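Local atomic coordinates of erythrocyte membrane protein 1 (Plasmodium falciparum, PDB entry 6S8T), a protein that probably binds a receptor on host cells, the piece described here being an ICAM-1-binding DBLbeta domain of this PfEMP1 adhesin. Residues A[87-92]-A[154-159]; A[174-179]-A[276-281]; A[255-260]-A[283-288]. One frame throughout, in Å; residues are numbered along the deposited sequence. Where two conformers were deposited one is given.

Interaction 1: A[87-92]-A[154-159]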
# COMPACT_ATOMS: atom_id res chain seq x y z
N ASN A 87 6.02 10.96 14.73
CA ASN A 87 4.80 10.22 15.06
C ASN A 87 3.64 10.68 14.17
O ASN A 87 2.61 11.16 14.64
CB ASN A 87 4.46 10.36 16.54
CG ASN A 87 5.48 9.69 17.44
OD1 ASN A 87 5.40 8.49 17.69
ND2 ASN A 87 6.45 10.47 17.92
N GLU A 88 3.83 10.51 12.87
CA GLU A 88 2.81 10.85 11.89
C GLU A 88 2.26 9.64 11.15
O GLU A 88 1.32 9.80 10.36
CB GLU A 88 3.37 11.84 10.86
CG GLU A 88 3.76 13.18 11.43
CD GLU A 88 4.36 14.09 10.39
OE1 GLU A 88 4.79 13.58 9.33
OE2 GLU A 88 4.41 15.32 10.62
N ARG A 89 2.78 8.44 11.41
CA ARG A 89 2.55 7.31 10.51
C ARG A 89 1.07 6.95 10.41
O ARG A 89 0.57 6.65 9.32
CB ARG A 89 3.36 6.10 10.96
CG ARG A 89 3.31 4.94 9.97
CD ARG A 89 4.22 3.78 10.38
NE ARG A 89 4.28 2.77 9.34
CZ ARG A 89 4.92 1.60 9.45
NH1 ARG A 89 4.91 0.74 8.44
NH2 ARG A 89 5.55 1.28 10.57
N PHE A 90 0.35 6.95 11.54
CA PHE A 90 -1.06 6.58 11.53
C PHE A 90 -1.91 7.65 12.19
O PHE A 90 -2.95 7.35 12.78
CB PHE A 90 -1.27 5.22 12.19
CG PHE A 90 -0.67 4.07 11.42
CD1 PHE A 90 -1.26 3.64 10.24
CD2 PHE A 90 0.47 3.43 11.88
CE1 PHE A 90 -0.72 2.58 9.53
CE2 PHE A 90 1.01 2.37 11.17
CZ PHE A 90 0.42 1.95 10.00
N LYS A 91 -1.50 8.91 12.08
CA LYS A 91 -2.27 10.03 12.60
C LYS A 91 -3.27 10.50 11.54
O LYS A 91 -2.91 10.67 10.37
CB LYS A 91 -1.36 11.18 13.01
CG LYS A 91 -2.09 12.33 13.68
CD LYS A 91 -1.12 13.42 14.14
CE LYS A 91 -1.87 14.58 14.76
NZ LYS A 91 -0.95 15.67 15.18
N ILE A 92 -4.52 10.69 11.96
CA ILE A 92 -5.56 11.17 11.05
C ILE A 92 -5.24 12.59 10.61
O ILE A 92 -4.95 13.46 11.44
CB ILE A 92 -6.94 11.08 11.74
CG1 ILE A 92 -7.37 9.63 11.91
CG2 ILE A 92 -7.98 11.86 10.95
CD1 ILE A 92 -8.70 9.47 12.62
N ASP A 154 4.72 -5.48 13.96
CA ASP A 154 4.58 -5.12 15.37
C ASP A 154 4.48 -3.61 15.55
O ASP A 154 3.69 -3.13 16.37
CB ASP A 154 5.74 -5.70 16.18
CG ASP A 154 5.62 -5.42 17.67
OD1 ASP A 154 4.65 -5.90 18.29
OD2 ASP A 154 6.51 -4.73 18.22
N GLU A 155 5.25 -2.85 14.77
CA GLU A 155 5.21 -1.40 14.87
C GLU A 155 3.89 -0.83 14.35
O GLU A 155 3.41 0.18 14.87
CB GLU A 155 6.38 -0.79 14.10
CG GLU A 155 6.67 0.66 14.44
CD GLU A 155 7.28 0.83 15.82
OE1 GLU A 155 7.89 -0.14 16.32
OE2 GLU A 155 7.16 1.93 16.40
N ILE A 156 3.29 -1.47 13.34
CA ILE A 156 2.01 -0.99 12.81
C ILE A 156 0.92 -1.12 13.87
O ILE A 156 0.13 -0.19 14.08
CB ILE A 156 1.64 -1.76 11.53
CG1 ILE A 156 2.50 -1.29 10.35
CG2 ILE A 156 0.17 -1.59 11.21
CD1 ILE A 156 2.32 -2.14 9.10
N ILE A 157 0.86 -2.27 14.54
CA ILE A 157 -0.18 -2.49 15.54
C ILE A 157 -0.05 -1.49 16.68
O ILE A 157 -1.04 -0.88 17.10
CB ILE A 157 -0.13 -3.95 16.03
CG1 ILE A 157 -0.43 -4.90 14.87
CG2 ILE A 157 -1.08 -4.16 17.20
CD1 ILE A 157 -0.30 -6.37 15.20
N LYS A 158 1.17 -1.29 17.19
CA LYS A 158 1.35 -0.42 18.34
C LYS A 158 1.16 1.06 17.98
O LYS A 158 0.52 1.80 18.74
CB LYS A 158 2.73 -0.64 18.97
CG LYS A 158 2.93 -2.03 19.55
CD LYS A 158 4.30 -2.18 20.19
CE LYS A 158 4.53 -3.59 20.72
NZ LYS A 158 3.51 -3.99 21.73
N ARG A 159 1.70 1.50 16.85
CA ARG A 159 1.60 2.91 16.50
C ARG A 159 0.19 3.29 16.05
O ARG A 159 -0.22 4.44 16.23
CB ARG A 159 2.61 3.27 15.41
CG ARG A 159 4.03 3.40 15.91
CD ARG A 159 4.94 3.97 14.84
NE ARG A 159 6.27 4.26 15.37
CZ ARG A 159 6.60 5.42 15.94
NH1 ARG A 159 7.83 5.60 16.39
NH2 ARG A 159 5.71 6.39 16.04
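R159 of helix 137-163 reaches N87 with the end of its guanidinium: NH2 donates to OD1 over 2.7 Å. The donor stands above the amide's carbonyl plane, and the bond is bent, 142° at the hydrogen. The group is also held by salt bridges, NE to E155 OE2 one turn back (2.7 Å, poorly angled as a hydrogen bond) and NH2 to D84.

F90 packs against the helix. Its CZ meets the CG2 branch of I156 at 3.7 Å, while R159 CB comes to the ring's edge, 4.1 Å from CD2. W304 of helix 293-319 and Y160 also touch this ring.

R89 is stretched out, CG anti to the backbone N (chi1 -173°), which carries its guanidinium over I156. The CG1 branch lies 3.5 Å above one face, offset toward the rim, and E155 CG sits at the edge. The charge itself is met by D152, in a salt bridge through NH1.

Two arginines thus approach from opposite segments, R89 paired with D152 and R159 with E155 and D84, so the positive charges are probably balanced locally and the loop is pinned to the helix by polar bonds beside an apolar patch.

Interaction 2: A[174-179]-A[276-281]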
# COMPACT_ATOMS: atom_id res chain seq x y z
N ASP A 174 -11.83 -0.84 13.76
CA ASP A 174 -10.42 -0.49 13.90
C ASP A 174 -9.53 -1.73 13.78
O ASP A 174 -8.41 -1.63 13.28
CB ASP A 174 -10.18 0.21 15.23
CG ASP A 174 -10.86 1.57 15.30
OD1 ASP A 174 -10.96 2.24 14.26
OD2 ASP A 174 -11.30 1.95 16.41
N GLN A 175 -10.01 -2.89 14.23
CA GLN A 175 -9.24 -4.11 14.06
C GLN A 175 -9.08 -4.46 12.58
O GLN A 175 -7.99 -4.82 12.14
CB GLN A 175 -9.90 -5.27 14.81
CG GLN A 175 -9.95 -5.08 16.32
CD GLN A 175 -10.39 -6.32 17.07
OE1 GLN A 175 -9.73 -7.36 17.02
NE2 GLN A 175 -11.52 -6.23 17.77
N GLU A 176 -10.16 -4.33 11.80
CA GLU A 176 -10.05 -4.61 10.37
C GLU A 176 -9.12 -3.63 9.68
O GLU A 176 -8.36 -4.01 8.78
CB GLU A 176 -11.44 -4.60 9.73
CG GLU A 176 -12.01 -5.98 9.49
CD GLU A 176 -13.39 -5.95 8.88
OE1 GLU A 176 -14.21 -5.12 9.32
OE2 GLU A 176 -13.65 -6.75 7.96
N SER A 177 -9.15 -2.36 10.09
CA SER A 177 -8.26 -1.37 9.50
C SER A 177 -6.80 -1.69 9.79
O SER A 177 -5.93 -1.49 8.93
CB SER A 177 -8.62 0.03 10.02
OG SER A 177 -7.85 1.03 9.39
N ILE A 178 -6.51 -2.21 10.99
CA ILE A 178 -5.15 -2.61 11.33
C ILE A 178 -4.74 -3.84 10.52
O ILE A 178 -3.60 -3.94 10.05
CB ILE A 178 -5.01 -2.86 12.84
CG1 ILE A 178 -5.29 -1.59 13.64
CG2 ILE A 178 -3.63 -3.39 13.18
CD1 ILE A 178 -5.24 -1.79 15.15
N CYS A 179 -5.66 -4.80 10.36
CA CYS A 179 -5.37 -5.98 9.57
C CYS A 179 -5.06 -5.61 8.12
O CYS A 179 -4.14 -6.18 7.51
CB CYS A 179 -6.53 -6.97 9.65
SG CYS A 179 -6.77 -7.76 11.30
N GLY A 276 -13.67 -11.39 8.46
CA GLY A 276 -13.52 -10.19 7.65
C GLY A 276 -12.13 -10.11 7.06
O GLY A 276 -11.54 -11.11 6.64
N ASP A 277 -11.58 -8.89 7.04
CA ASP A 277 -10.24 -8.67 6.52
C ASP A 277 -9.15 -9.27 7.42
O ASP A 277 -7.99 -9.30 7.00
CB ASP A 277 -9.99 -7.18 6.33
CG ASP A 277 -10.80 -6.60 5.18
OD1 ASP A 277 -11.16 -7.36 4.26
OD2 ASP A 277 -11.06 -5.38 5.19
N CYS A 278 -9.49 -9.73 8.62
CA CYS A 278 -8.54 -10.38 9.51
C CYS A 278 -8.53 -11.90 9.37
O CYS A 278 -7.97 -12.58 10.24
CB CYS A 278 -8.83 -10.01 10.96
SG CYS A 278 -8.75 -8.24 11.38
N HIS A 279 -9.11 -12.45 8.31
CA HIS A 279 -9.25 -13.90 8.24
C HIS A 279 -8.00 -14.60 7.73
O HIS A 279 -8.00 -15.84 7.63
CB HIS A 279 -10.46 -14.29 7.38
CG HIS A 279 -10.20 -14.28 5.91
ND1 HIS A 279 -10.37 -13.16 5.13
CD2 HIS A 279 -9.80 -15.26 5.07
CE1 HIS A 279 -10.08 -13.45 3.87
NE2 HIS A 279 -9.72 -14.72 3.81
N TYR A 280 -6.93 -13.86 7.42
CA TYR A 280 -5.63 -14.45 7.11
C TYR A 280 -4.69 -14.44 8.31
O TYR A 280 -3.51 -14.78 8.16
CB TYR A 280 -4.97 -13.71 5.94
CG TYR A 280 -5.70 -13.84 4.62
CD1 TYR A 280 -5.76 -15.06 3.96
CD2 TYR A 280 -6.32 -12.75 4.03
CE1 TYR A 280 -6.42 -15.19 2.75
CE2 TYR A 280 -6.98 -12.86 2.82
CZ TYR A 280 -7.03 -14.08 2.19
OH TYR A 280 -7.69 -14.20 0.99
N ASN A 281 -5.17 -14.05 9.49
CA ASN A 281 -4.28 -13.88 10.64
C ASN A 281 -3.72 -15.20 11.13
O ASN A 281 -2.56 -15.25 11.57
CB ASN A 281 -5.01 -13.15 11.77
CG ASN A 281 -5.30 -11.70 11.44
OD1 ASN A 281 -5.07 -11.25 10.32
ND2 ASN A 281 -5.81 -10.96 12.42
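C179 and C278 are joined directly, SG to SG at 2.0 Å, and the disulfide, with a chi3 of 99°, is the covalent centre of the contact. Both sulfurs lie anti to their carbonyl carbons, beside the backbone N, with C179 CA and C278 CA 5.4 Å apart. N281 comes up beside the bridge, its ND2 3.5 Å from C179 SG, and on the helix Q175 O lies 3.6 Å from C278 SG.

One turn back, E176 extends its chain beyond CG to the start of the loop segment. OE2 takes the backbone N-H of D277 at 3.1 Å on its anti lone pair, in a nearly straight bond of 165°, and lies 3.5 Å from G276 CA. CG meanwhile packs against D277 CB at 3.9 Å. The two carboxylates come close, but that of D277 is paired with R180 in a salt bridge, which probably eases the repulsion.

Farther out, the loop holds its own shape. G276 O accepts from both H279 ND1 and H279 N, and a type I beta turn runs from C278 to N281. R183 NH1 donates to D277 O, while W261 and Q265 reach Y280 O. A disulfide stapling a long helix to an interhelical loop fits the cysteine-rich, largely helical Duffy-binding-like fold to which this domain belongs.

Interaction 3: A[255-260]-A[283-288]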
# COMPACT_ATOMS: atom_id res chain seq x y z
N ALA A 255 8.68 -18.41 -4.15
CA ALA A 255 9.14 -19.54 -3.35
C ALA A 255 9.04 -19.27 -1.85
O ALA A 255 8.89 -20.22 -1.07
CB ALA A 255 10.58 -19.88 -3.73
N ASN A 256 9.12 -18.01 -1.42
CA ASN A 256 9.25 -17.70 -0.00
C ASN A 256 8.22 -16.71 0.52
O ASN A 256 8.33 -16.29 1.68
CB ASN A 256 10.66 -17.17 0.30
CG ASN A 256 11.75 -18.15 -0.09
OD1 ASN A 256 11.90 -19.20 0.52
ND2 ASN A 256 12.53 -17.79 -1.11
N ARG A 257 7.22 -16.34 -0.28
CA ARG A 257 6.26 -15.32 0.16
C ARG A 257 5.47 -15.78 1.38
O ARG A 257 5.10 -14.96 2.22
CB ARG A 257 5.32 -14.94 -0.98
CG ARG A 257 4.48 -16.09 -1.51
CD ARG A 257 3.74 -15.71 -2.78
NE ARG A 257 2.68 -14.73 -2.55
CZ ARG A 257 1.43 -15.05 -2.22
NH1 ARG A 257 1.08 -16.32 -2.09
NH2 ARG A 257 0.53 -14.10 -2.03
N HIS A 258 5.20 -17.09 1.49
CA HIS A 258 4.39 -17.55 2.61
C HIS A 258 5.17 -17.48 3.93
O HIS A 258 4.60 -17.10 4.96
CB HIS A 258 3.90 -18.98 2.39
CG HIS A 258 3.20 -19.54 3.58
ND1 HIS A 258 1.94 -19.12 3.97
CD2 HIS A 258 3.60 -20.44 4.51
CE1 HIS A 258 1.59 -19.76 5.07
NE2 HIS A 258 2.58 -20.56 5.42
N GLN A 259 6.45 -17.86 3.92
CA GLN A 259 7.25 -17.75 5.13
C GLN A 259 7.39 -16.30 5.58
O GLN A 259 7.56 -16.03 6.77
CB GLN A 259 8.63 -18.37 4.92
CG GLN A 259 8.61 -19.88 4.76
CD GLN A 259 9.99 -20.45 4.51
OE1 GLN A 259 10.45 -20.50 3.37
NE2 GLN A 259 10.66 -20.88 5.57
N VAL A 260 7.31 -15.36 4.63
CA VAL A 260 7.34 -13.95 5.00
C VAL A 260 6.06 -13.57 5.73
O VAL A 260 6.09 -12.92 6.78
CB VAL A 260 7.57 -13.08 3.74
CG1 VAL A 260 7.40 -11.61 4.07
CG2 VAL A 260 8.95 -13.35 3.17
N ARG A 283 -4.59 -18.48 9.32
CA ARG A 283 -4.60 -19.48 8.26
C ARG A 283 -4.53 -18.78 6.91
O ARG A 283 -5.25 -17.81 6.67
CB ARG A 283 -5.85 -20.36 8.32
CG ARG A 283 -5.97 -21.26 9.54
CD ARG A 283 -4.94 -22.38 9.53
NE ARG A 283 -5.21 -23.37 10.57
CZ ARG A 283 -4.76 -23.28 11.82
NH1 ARG A 283 -4.01 -22.25 12.19
NH2 ARG A 283 -5.05 -24.22 12.70
N GLY A 284 -3.67 -19.29 6.02
CA GLY A 284 -3.62 -18.82 4.65
C GLY A 284 -2.62 -17.70 4.43
O GLY A 284 -1.94 -17.22 5.34
N THR A 285 -2.54 -17.28 3.16
CA THR A 285 -1.67 -16.20 2.73
C THR A 285 -2.49 -15.22 1.90
O THR A 285 -3.20 -15.65 0.97
CB THR A 285 -0.48 -16.72 1.92
OG1 THR A 285 0.19 -17.75 2.66
CG2 THR A 285 0.49 -15.60 1.61
N PRO A 286 -2.43 -13.92 2.18
CA PRO A 286 -3.22 -12.96 1.41
C PRO A 286 -2.67 -12.79 -0.00
O PRO A 286 -1.52 -13.13 -0.30
CB PRO A 286 -3.08 -11.66 2.21
CG PRO A 286 -1.79 -11.81 2.95
CD PRO A 286 -1.69 -13.28 3.28
N LEU A 287 -3.53 -12.26 -0.87
CA LEU A 287 -3.20 -12.08 -2.29
C LEU A 287 -2.96 -10.62 -2.65
O LEU A 287 -2.94 -10.27 -3.83
CB LEU A 287 -4.32 -12.66 -3.16
CG LEU A 287 -4.47 -14.18 -3.12
CD1 LEU A 287 -5.73 -14.61 -3.85
CD2 LEU A 287 -3.24 -14.85 -3.73
N ASP A 288 -2.77 -9.76 -1.64
CA ASP A 288 -2.57 -8.33 -1.91
C ASP A 288 -1.32 -8.07 -2.73
O ASP A 288 -1.26 -7.09 -3.49
CB ASP A 288 -2.51 -7.56 -0.59
CG ASP A 288 -3.78 -7.71 0.25
OD1 ASP A 288 -4.07 -8.85 0.70
OD2 ASP A 288 -4.48 -6.70 0.47
O HOH W 1 -2.01 -16.85 -1.43
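R257 and T285 make the close-packed part of this contact. T285 CG2 lies over one face of the R257 guanidinium, 3.8 Å from NH1. At the edge of that group, NH2 gives a weak, sharply bent hydrogen bond to P286 O (2.9 Å, 120°), and NH2 also forms a salt bridge with D289 just beyond the segment. A water accepts from R257 NH1 and donates to T285 O at 2.9 Å, bridging the guanidinium to the backbone. R257 CG sits between the backbone N and the carbonyl carbon (chi1 61°), and a bend at chi3 completes the path to the loop. L287 CD2 comes obliquely to within 4.2 Å of R257 NH2, and that side chain packs on helix 16-32.

The other side, where H258 meets T285 and G284, is exposed and buries less surface, yet it carries the straighter bond. H258 ND1 donates to T285 OG1 at 2.6 Å; the hydroxyl lies close to the ring plane, and the angle is 162°.

T285 is therefore held by both branches, its methyl against a charged plane and its hydroxyl against an imidazole edge. With D289 as the partner for its charge, R257 probably stays fixed in place, tying the loop to helix 246-268 chiefly through polar contacts.

Overall arrangement
From the N terminus, the loop after helix 16-32 reaches 87-92 and is closed by interaction 1 onto helix 137-163. The chain then turns into helix 172-194, which begins interaction 2; the two contacts follow in series and touch where I157 packs on I178. Interactions 2 and 3 cross: 255-260 on helix 246-268 comes between 174-179 and 276-281, and 283-288 follows both. One interhelical loop, 269-292, thus serves two helices, bound to 172-194 by interaction 2 and to 246-268 by interaction 3, with Y280 packing on T285 and P286 where they meet. Interactions 1 and 3 stay about 10 Å apart at their nearest atoms.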